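Local coordinates for alcohol dehydrogenase superfamily protein (Novosphingobium aromaticivorans, PDB 3GAZ) that probably acts as an NADP-linked oxidoreductase of the medium-chain dehydrogenase/reductase superfamily, at residues A56-Q61 with L246-H251; P132-T137 with G164-Q169; R177-A182 with A209-G214. All coordinates share one frame; numbering follows the deposited sequence.

Contact 1 (A56-Q61 with L246-H251); sequences APHAQQ and LGWGTH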
loop_
_atom_site.group_PDB
_atom_site.type_symbol
_atom_site.label_atom_id
_atom_site.label_comp_id
_atom_site.label_asym_id
_atom_site.label_seq_id
_atom_site.Cartn_x
_atom_site.Cartn_y
_atom_site.Cartn_z
ATOM N N ALA A 56 -8.230 -10.846 -0.657
ATOM C CA ALA A 56 -7.055 -10.885 0.210
ATOM C C ALA A 56 -6.874 -9.547 0.931
ATOM O O ALA A 56 -5.927 -8.809 0.663
ATOM C CB ALA A 56 -5.816 -11.209 -0.616
ATOM N N PRO A 57 -7.785 -9.223 1.861
ATOM C CA PRO A 57 -7.723 -7.969 2.619
ATOM C C PRO A 57 -6.408 -7.736 3.359
ATOM O O PRO A 57 -5.922 -6.609 3.421
ATOM C CB PRO A 57 -8.921 -8.078 3.564
ATOM C CG PRO A 57 -9.080 -9.557 3.749
ATOM C CD PRO A 57 -8.885 -10.074 2.346
ATOM N N HIS A 58 -5.833 -8.800 3.914
ATOM C CA HIS A 58 -4.575 -8.689 4.649
ATOM C C HIS A 58 -3.411 -8.275 3.748
ATOM O O HIS A 58 -2.372 -7.831 4.238
ATOM C CB HIS A 58 -4.214 -10.017 5.329
ATOM C CG HIS A 58 -5.313 -10.594 6.163
ATOM N ND1 HIS A 58 -6.186 -9.814 6.890
ATOM C CD2 HIS A 58 -5.676 -11.878 6.393
ATOM C CE1 HIS A 58 -7.045 -10.592 7.526
ATOM N NE2 HIS A 58 -6.755 -11.849 7.241
ATOM N N ALA A 59 -3.585 -8.427 2.436
ATOM C CA ALA A 59 -2.535 -8.079 1.482
ATOM C C ALA A 59 -2.523 -6.596 1.128
ATOM O O ALA A 59 -1.510 -6.071 0.668
ATOM C CB ALA A 59 -2.681 -8.917 0.213
ATOM N N GLN A 60 -3.649 -5.925 1.343
ATOM C CA GLN A 60 -3.753 -4.503 1.044
ATOM C C GLN A 60 -3.226 -4.203 -0.361
ATOM O O GLN A 60 -2.426 -3.286 -0.561
ATOM C CB GLN A 60 -2.979 -3.691 2.092
ATOM C CG GLN A 60 -3.448 -3.963 3.521
ATOM C CD GLN A 60 -2.692 -3.170 4.580
ATOM O OE1 GLN A 60 -2.821 -3.445 5.768
ATOM N NE2 GLN A 60 -1.907 -2.185 4.154
ATOM N N GLN A 61 -3.686 -4.986 -1.332
ATOM C CA GLN A 61 -3.282 -4.813 -2.724
ATOM C C GLN A 61 -4.522 -4.659 -3.608
ATOM O O GLN A 61 -4.936 -5.601 -4.296
ATOM C CB GLN A 61 -2.463 -6.019 -3.201
ATOM C CG GLN A 61 -1.860 -5.846 -4.595
ATOM C CD GLN A 61 -0.575 -5.026 -4.581
ATOM O OE1 GLN A 61 -0.373 -4.189 -3.707
ATOM N NE2 GLN A 61 0.292 -5.259 -5.564
ATOM N N LEU A 246 -0.272 -19.626 9.124
ATOM C CA LEU A 246 -1.656 -19.612 8.651
ATOM C C LEU A 246 -2.608 -19.754 9.833
ATOM O O LEU A 246 -3.668 -20.365 9.706
ATOM C CB LEU A 246 -1.916 -20.755 7.662
ATOM C CG LEU A 246 -1.547 -20.544 6.193
ATOM C CD1 LEU A 246 -1.772 -21.831 5.416
ATOM C CD2 LEU A 246 -2.375 -19.404 5.608
ATOM N N GLY A 247 -2.221 -19.195 10.977
ATOM C CA GLY A 247 -3.053 -19.286 12.168
ATOM C C GLY A 247 -4.026 -18.132 12.304
ATOM O O GLY A 247 -3.926 -17.326 13.229
ATOM N N TRP A 248 -4.984 -18.065 11.385
ATOM C CA TRP A 248 -5.971 -16.992 11.383
ATOM C C TRP A 248 -7.312 -17.381 11.985
ATOM O O TRP A 248 -8.063 -16.521 12.440
ATOM C CB TRP A 248 -6.194 -16.497 9.952
ATOM C CG TRP A 248 -4.931 -16.119 9.256
ATOM C CD1 TRP A 248 -4.228 -16.874 8.361
ATOM C CD2 TRP A 248 -4.194 -14.908 9.429
ATOM N NE1 TRP A 248 -3.094 -16.205 7.965
ATOM C CE2 TRP A 248 -3.048 -14.993 8.607
ATOM C CE3 TRP A 248 -4.388 -13.753 10.201
ATOM C CZ2 TRP A 248 -2.097 -13.971 8.534
ATOM C CZ3 TRP A 248 -3.443 -12.735 10.129
ATOM C CH2 TRP A 248 -2.312 -12.853 9.300
ATOM N N GLY A 249 -7.611 -18.676 11.990
ATOM C CA GLY A 249 -8.884 -19.130 12.520
ATOM C C GLY A 249 -9.001 -19.196 14.030
ATOM O O GLY A 249 -8.105 -18.776 14.763
ATOM N N THR A 250 -10.129 -19.728 14.490
ATOM C CA THR A 250 -10.402 -19.880 15.911
ATOM C C THR A 250 -10.006 -21.293 16.335
ATOM O O THR A 250 -10.342 -22.268 15.662
ATOM C CB THR A 250 -11.904 -19.646 16.215
ATOM O OG1 THR A 250 -12.174 -19.956 17.586
ATOM C CG2 THR A 250 -12.771 -20.512 15.323
ATOM N N HIS A 251 -9.282 -21.404 17.441
ATOM C CA HIS A 251 -8.847 -22.711 17.907
ATOM C C HIS A 251 -9.004 -22.924 19.404
ATOM O O HIS A 251 -9.002 -21.974 20.185
ATOM C CB HIS A 251 -7.383 -22.949 17.523
ATOM C CG HIS A 251 -7.145 -23.013 16.048
ATOM N ND1 HIS A 251 -6.993 -21.887 15.267
ATOM C CD2 HIS A 251 -7.057 -24.069 15.206
ATOM C CE1 HIS A 251 -6.822 -22.247 14.009
ATOM N NE2 HIS A 251 -6.856 -23.567 13.944
#
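His58 and Trp248 meet ring to ring at the protein surface, joining a loop of the GroES-like catalytic domain to a loop leaving the parallel sheet of the Rossmann-type coenzyme domain. The aromatic contact is an offset, tilted face-to-face stack: the ring planes differ by 23° and the centroid of the His58 ring lies 4.9 Å from that of the Trp248 six-membered ring. His58 comes over one face of the indole and is displaced toward its rim, where His58 NE2 is 4.2 Å from Trp248 CE3. CG anti to the carbonyl carbon (chi1 -52° in His58, -53° in Trp248) brings the two rings together. Phe267 meets Trp248 edge-to-face. Both residues of the pair touch crystal neighbours, so packing in the crystal may influence how closely they stack.

No hydrogen bond crosses between the loops; polar contacts shape each one. Residues 57-59 form a 3-10 turn, in which Ala59 N bonds to Ala56 O at 3.0 Å. Further along, Gln61 OE1 bonds to Gly100 N and Gln61 NE2 to Leu101 O, tying this loop to residues 100-101. In 246-251, Gly247 is the centre of an inverse gamma turn, closed by a weak bond of 3.1 Å from Trp248 N to Leu246 O.

Contact 2 (P132-T137 with G164-Q169); sequences PLVFIT and GHVAIQ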
loop_
_atom_site.group_PDB
_atom_site.type_symbol
_atom_site.label_atom_id
_atom_site.label_comp_id
_atom_site.label_asym_id
_atom_site.label_seq_id
_atom_site.Cartn_x
_atom_site.Cartn_y
_atom_site.Cartn_z
ATOM N N PRO A 132 12.509 -16.569 -1.985
ATOM C CA PRO A 132 12.241 -15.469 -1.041
ATOM C C PRO A 132 11.115 -15.590 -0.002
ATOM O O PRO A 132 11.388 -15.802 1.176
ATOM C CB PRO A 132 12.064 -14.266 -1.961
ATOM C CG PRO A 132 13.051 -14.561 -3.057
ATOM C CD PRO A 132 12.766 -16.039 -3.337
ATOM N N LEU A 133 9.861 -15.458 -0.420
ATOM C CA LEU A 133 8.748 -15.524 0.533
ATOM C C LEU A 133 8.717 -16.754 1.425
ATOM O O LEU A 133 8.676 -16.628 2.653
ATOM C CB LEU A 133 7.396 -15.410 -0.180
ATOM C CG LEU A 133 6.178 -15.579 0.747
ATOM C CD1 LEU A 133 6.208 -14.522 1.856
ATOM C CD2 LEU A 133 4.894 -15.465 -0.063
ATOM N N VAL A 134 8.730 -17.941 0.828
ATOM C CA VAL A 134 8.674 -19.149 1.632
ATOM C C VAL A 134 9.880 -19.325 2.547
ATOM O O VAL A 134 9.729 -19.815 3.660
ATOM C CB VAL A 134 8.468 -20.431 0.762
ATOM C CG1 VAL A 134 7.155 -20.317 -0.011
ATOM C CG2 VAL A 134 9.642 -20.646 -0.177
ATOM N N PHE A 135 11.068 -18.921 2.099
ATOM C CA PHE A 135 12.252 -19.048 2.950
ATOM C C PHE A 135 12.109 -18.128 4.160
ATOM O O PHE A 135 12.326 -18.533 5.305
ATOM C CB PHE A 135 13.536 -18.664 2.205
ATOM C CG PHE A 135 14.781 -18.835 3.040
ATOM C CD1 PHE A 135 15.452 -20.056 3.073
ATOM C CD2 PHE A 135 15.235 -17.797 3.857
ATOM C CE1 PHE A 135 16.554 -20.250 3.914
ATOM C CE2 PHE A 135 16.339 -17.977 4.706
ATOM C CZ PHE A 135 17.000 -19.209 4.734
ATOM N N ILE A 136 11.757 -16.876 3.890
ATOM C CA ILE A 136 11.574 -15.887 4.943
ATOM C C ILE A 136 10.476 -16.341 5.906
ATOM O O ILE A 136 10.602 -16.187 7.120
ATOM C CB ILE A 136 11.210 -14.511 4.339
ATOM C CG1 ILE A 136 12.437 -13.924 3.635
ATOM C CG2 ILE A 136 10.706 -13.568 5.422
ATOM C CD1 ILE A 136 12.156 -12.651 2.864
ATOM N N THR A 137 9.405 -16.911 5.364
ATOM C CA THR A 137 8.307 -17.378 6.194
ATOM C C THR A 137 8.807 -18.497 7.107
ATOM O O THR A 137 8.575 -18.477 8.318
ATOM C CB THR A 137 7.136 -17.884 5.324
ATOM O OG1 THR A 137 6.627 -16.797 4.536
ATOM C CG2 THR A 137 6.019 -18.438 6.193
ATOM N N GLY A 164 6.886 -25.491 3.784
ATOM C CA GLY A 164 7.325 -26.762 4.328
ATOM C C GLY A 164 8.673 -27.294 3.877
ATOM O O GLY A 164 9.524 -27.612 4.710
ATOM N N HIS A 165 8.887 -27.391 2.568
ATOM C CA HIS A 165 10.148 -27.938 2.081
ATOM C C HIS A 165 11.362 -27.100 2.457
ATOM O O HIS A 165 12.447 -27.639 2.659
ATOM C CB HIS A 165 10.095 -28.191 0.559
ATOM C CG HIS A 165 10.322 -26.974 -0.291
ATOM N ND1 HIS A 165 9.376 -25.986 -0.451
ATOM C CD2 HIS A 165 11.371 -26.623 -1.074
ATOM C CE1 HIS A 165 9.831 -25.078 -1.301
ATOM N NE2 HIS A 165 11.037 -25.442 -1.692
ATOM N N VAL A 166 11.191 -25.788 2.571
ATOM C CA VAL A 166 12.318 -24.952 2.950
ATOM C C VAL A 166 12.504 -24.990 4.468
ATOM O O VAL A 166 13.629 -24.895 4.962
ATOM C CB VAL A 166 12.147 -23.489 2.454
ATOM C CG1 VAL A 166 12.266 -23.449 0.935
ATOM C CG2 VAL A 166 10.804 -22.930 2.891
ATOM N N ALA A 167 11.404 -25.146 5.200
ATOM C CA ALA A 167 11.471 -25.227 6.656
ATOM C C ALA A 167 12.253 -26.490 7.037
ATOM O O ALA A 167 13.053 -26.480 7.967
ATOM C CB ALA A 167 10.066 -25.278 7.244
ATOM N N ILE A 168 12.013 -27.577 6.306
ATOM C CA ILE A 168 12.715 -28.837 6.558
ATOM C C ILE A 168 14.223 -28.651 6.418
ATOM O O ILE A 168 14.997 -29.073 7.276
ATOM C CB ILE A 168 12.298 -29.935 5.550
ATOM C CG1 ILE A 168 10.889 -30.440 5.865
ATOM C CG2 ILE A 168 13.321 -31.074 5.570
ATOM C CD1 ILE A 168 10.373 -31.452 4.865
ATOM N N GLN A 169 14.631 -28.016 5.324
ATOM C CA GLN A 169 16.044 -27.811 5.047
ATOM C C GLN A 169 16.727 -26.849 6.010
ATOM O O GLN A 169 17.900 -27.030 6.335
ATOM C CB GLN A 169 16.219 -27.356 3.593
ATOM C CG GLN A 169 15.690 -28.391 2.597
ATOM C CD GLN A 169 15.798 -27.945 1.152
ATOM O OE1 GLN A 169 16.888 -27.873 0.593
ATOM N NE2 GLN A 169 14.657 -27.633 0.542
#
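Leu133 O, the carbonyl oxygen just before Val134 in the Val134-Val166 contact, is gripped twice by one residue. Thr137 N reaches Leu133 O at 2.8 Å as the ordinary helical bond, and Thr137 OG1 donates to the same Leu133 O, also at 2.8 Å, from 45° out of the carbonyl plane. The hydroxyl is thus folded back against its own helix, where it also bonds to Thr268 OG1.

The contact between the helices is apolar and buried. Their backbones come close, with Phe135 CA 5.9 Å from Val166 CA, and Val166 and Val134 carry most of the contact, Val166 the larger share. In Val166, CG1 stands anti to the carbonyl carbon (chi1 -69°), which leaves CG2 to press on the neighbouring helix backbone, 3.4 Å from Val134 O. The two valine side chains cross at about a right angle, Val134 CG2 lying 4.0 Å from Val166 CG1. That same CG1 sits above one face of the His165 ring, toward its rim. Phe135 turns its ring to helix 278-293, packing on Ala288 and Leu291.

Gln169 likewise bonds back to its own helix: its NE2 donates to His165 O at 3.1 Å, with an N-H...O angle of 158°, while its OE1 accepts from Ala298 N. Helix 162-173 follows strand 153-157 and carries Gly164, the last glycine of a GxGxxG pattern, consistent with the dinucleotide-binding helix of a Rossmann fold, here packed against helix 132-145.

Contact 3 (R177-A182 with A209-G214); sequences RVFATA and AEHTAG
In the Rossmann-type domain, strand 177-182 lies between strands 153-157 and 196-199 of the parallel sheet, and helix 204-212 covers one of its faces before the chain crosses over to strand 217-222. Phe179 and His211 make this contact, each with CG anti to its carbonyl carbon (chi1 -59° and -58°), which brings the rings together. The Phe179 ring sets its CD1-CE1 side against the root of the histidine: Phe179 CE1 is 3.5 Å from His211 CB and 3.7 Å from His211 CG, while Phe179 CD1 lies over one face of the imidazole. The two rings meet obliquely, with planes at 46° and centroids 5.2 Å apart.

On the opposite face of the imidazole, Glu210 CG sits 4.0 Å above the ring plane, over its centre, so that the ring lies between the CD1-CE1 side of Phe179 and the aliphatic stem of Glu210, whose carboxylate forms a salt bridge with Arg202. Phe179 also meets the ring of Phe217 and packs on Ile198 and, with His211, on Thr196.

With no hydrogen bond spanning the two segments, helix and strand are joined by dispersion and burial of carbon surface, His211 serving chiefly through its carbon atoms and flat face.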
loop_
_atom_site.group_PDB
_atom_site.type_symbol
_atom_site.label_atom_id
_atom_site.label_comp_id
_atom_site.label_asym_id
_atom_site.label_seq_id
_atom_site.Cartn_x
_atom_site.Cartn_y
_atom_site.Cartn_z
ATOM N N ARG A 177 16.565 -32.685 14.522
ATOM C CA ARG A 177 16.145 -33.982 14.014
ATOM C C ARG A 177 14.775 -33.681 13.431
ATOM O O ARG A 177 13.812 -33.462 14.167
ATOM C CB ARG A 177 16.045 -35.006 15.145
ATOM C CG ARG A 177 17.399 -35.425 15.694
ATOM C CD ARG A 177 17.313 -36.779 16.385
ATOM N NE ARG A 177 16.516 -37.731 15.610
ATOM C CZ ARG A 177 16.719 -38.019 14.325
ATOM N NH1 ARG A 177 17.699 -37.432 13.650
ATOM N NH2 ARG A 177 15.932 -38.894 13.711
ATOM N N VAL A 178 14.701 -33.665 12.106
ATOM C CA VAL A 178 13.478 -33.310 11.405
ATOM C C VAL A 178 12.564 -34.432 10.929
ATOM O O VAL A 178 13.014 -35.441 10.382
ATOM C CB VAL A 178 13.817 -32.405 10.198
ATOM C CG1 VAL A 178 12.542 -31.905 9.528
ATOM C CG2 VAL A 178 14.675 -31.232 10.664
ATOM N N PHE A 179 11.268 -34.211 11.132
ATOM C CA PHE A 179 10.201 -35.125 10.737
ATOM C C PHE A 179 9.191 -34.265 9.980
ATOM O O PHE A 179 9.015 -33.086 10.302
ATOM C CB PHE A 179 9.523 -35.712 11.977
ATOM C CG PHE A 179 10.455 -36.465 12.877
ATOM C CD1 PHE A 179 10.540 -37.853 12.805
ATOM C CD2 PHE A 179 11.272 -35.789 13.778
ATOM C CE1 PHE A 179 11.424 -38.560 13.617
ATOM C CE2 PHE A 179 12.166 -36.489 14.599
ATOM C CZ PHE A 179 12.239 -37.878 14.514
ATOM N N ALA A 180 8.519 -34.836 8.986
ATOM C CA ALA A 180 7.544 -34.055 8.235
ATOM C C ALA A 180 6.375 -34.880 7.718
ATOM O O ALA A 180 6.562 -35.985 7.209
ATOM C CB ALA A 180 8.238 -33.344 7.067
ATOM N N THR A 181 5.166 -34.340 7.863
ATOM C CA THR A 181 3.976 -35.017 7.378
ATOM C C THR A 181 3.750 -34.531 5.954
ATOM O O THR A 181 3.970 -33.356 5.647
ATOM C CB THR A 181 2.724 -34.686 8.224
ATOM O OG1 THR A 181 2.483 -33.273 8.207
ATOM C CG2 THR A 181 2.910 -35.157 9.659
ATOM N N ALA A 182 3.329 -35.438 5.082
ATOM C CA ALA A 182 3.091 -35.085 3.692
ATOM C C ALA A 182 2.181 -36.109 3.039
ATOM O O ALA A 182 1.963 -37.195 3.572
ATOM C CB ALA A 182 4.405 -35.006 2.945
ATOM N N ALA A 209 4.168 -41.273 18.959
ATOM C CA ALA A 209 4.537 -42.487 19.680
ATOM C C ALA A 209 5.685 -43.208 18.970
ATOM O O ALA A 209 6.661 -43.600 19.598
ATOM C CB ALA A 209 3.334 -43.412 19.797
ATOM N N GLU A 210 5.569 -43.373 17.656
ATOM C CA GLU A 210 6.598 -44.066 16.884
ATOM C C GLU A 210 7.947 -43.360 16.849
ATOM O O GLU A 210 8.989 -44.009 16.906
ATOM C CB GLU A 210 6.137 -44.282 15.432
ATOM C CG GLU A 210 7.126 -45.106 14.596
ATOM C CD GLU A 210 6.857 -45.062 13.091
ATOM O OE1 GLU A 210 5.754 -44.656 12.674
ATOM O OE2 GLU A 210 7.757 -45.452 12.319
ATOM N N HIS A 211 7.932 -42.034 16.772
ATOM C CA HIS A 211 9.176 -41.281 16.649
ATOM C C HIS A 211 9.724 -40.503 17.840
ATOM O O HIS A 211 10.884 -40.095 17.819
ATOM C CB HIS A 211 9.054 -40.335 15.452
ATOM C CG HIS A 211 8.760 -41.034 14.163
ATOM N ND1 HIS A 211 9.655 -41.898 13.567
ATOM C CD2 HIS A 211 7.669 -41.011 13.364
ATOM C CE1 HIS A 211 9.126 -42.375 12.453
ATOM N NE2 HIS A 211 7.922 -41.853 12.307
ATOM N N THR A 212 8.914 -40.278 18.869
ATOM C CA THR A 212 9.396 -39.518 20.022
ATOM C C THR A 212 9.084 -40.217 21.337
ATOM O O THR A 212 8.963 -39.578 22.381
ATOM C CB THR A 212 8.779 -38.105 20.045
ATOM O OG1 THR A 212 7.367 -38.194 20.285
ATOM C CG2 THR A 212 9.009 -37.412 18.701
ATOM N N ALA A 213 8.965 -41.537 21.281
ATOM C CA ALA A 213 8.656 -42.315 22.472
ATOM C C ALA A 213 7.393 -41.768 23.124
ATOM O O ALA A 213 7.229 -41.840 24.340
ATOM C CB ALA A 213 9.830 -42.267 23.453
ATOM N N GLY A 214 6.511 -41.207 22.302
ATOM C CA GLY A 214 5.258 -40.668 22.797
ATOM C C GLY A 214 5.341 -39.336 23.520
ATOM O O GLY A 214 4.339 -38.870 24.065
#

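From the N terminus, residues 56-61 in the catalytic domain open contact 1, which closes only at 246-251, after most of the coenzyme domain has been built. Contacts 2 and 3 both fall within that long loop, one after the other: 132-137 meets 164-169 before 177-182 meets 209-214, each with 26 residues between. Contact 2 packs helix 132-145 on the helix that follows the first strand of the parallel sheet, and contact 3 fastens a later helix to its second strand. The two are coupled, since helix 162-173 runs into strand 177-182 and Ile168 CD1 lies 3.6 Å from Ala180 CB. Contact 1 touches neither, joining the domains at the surface.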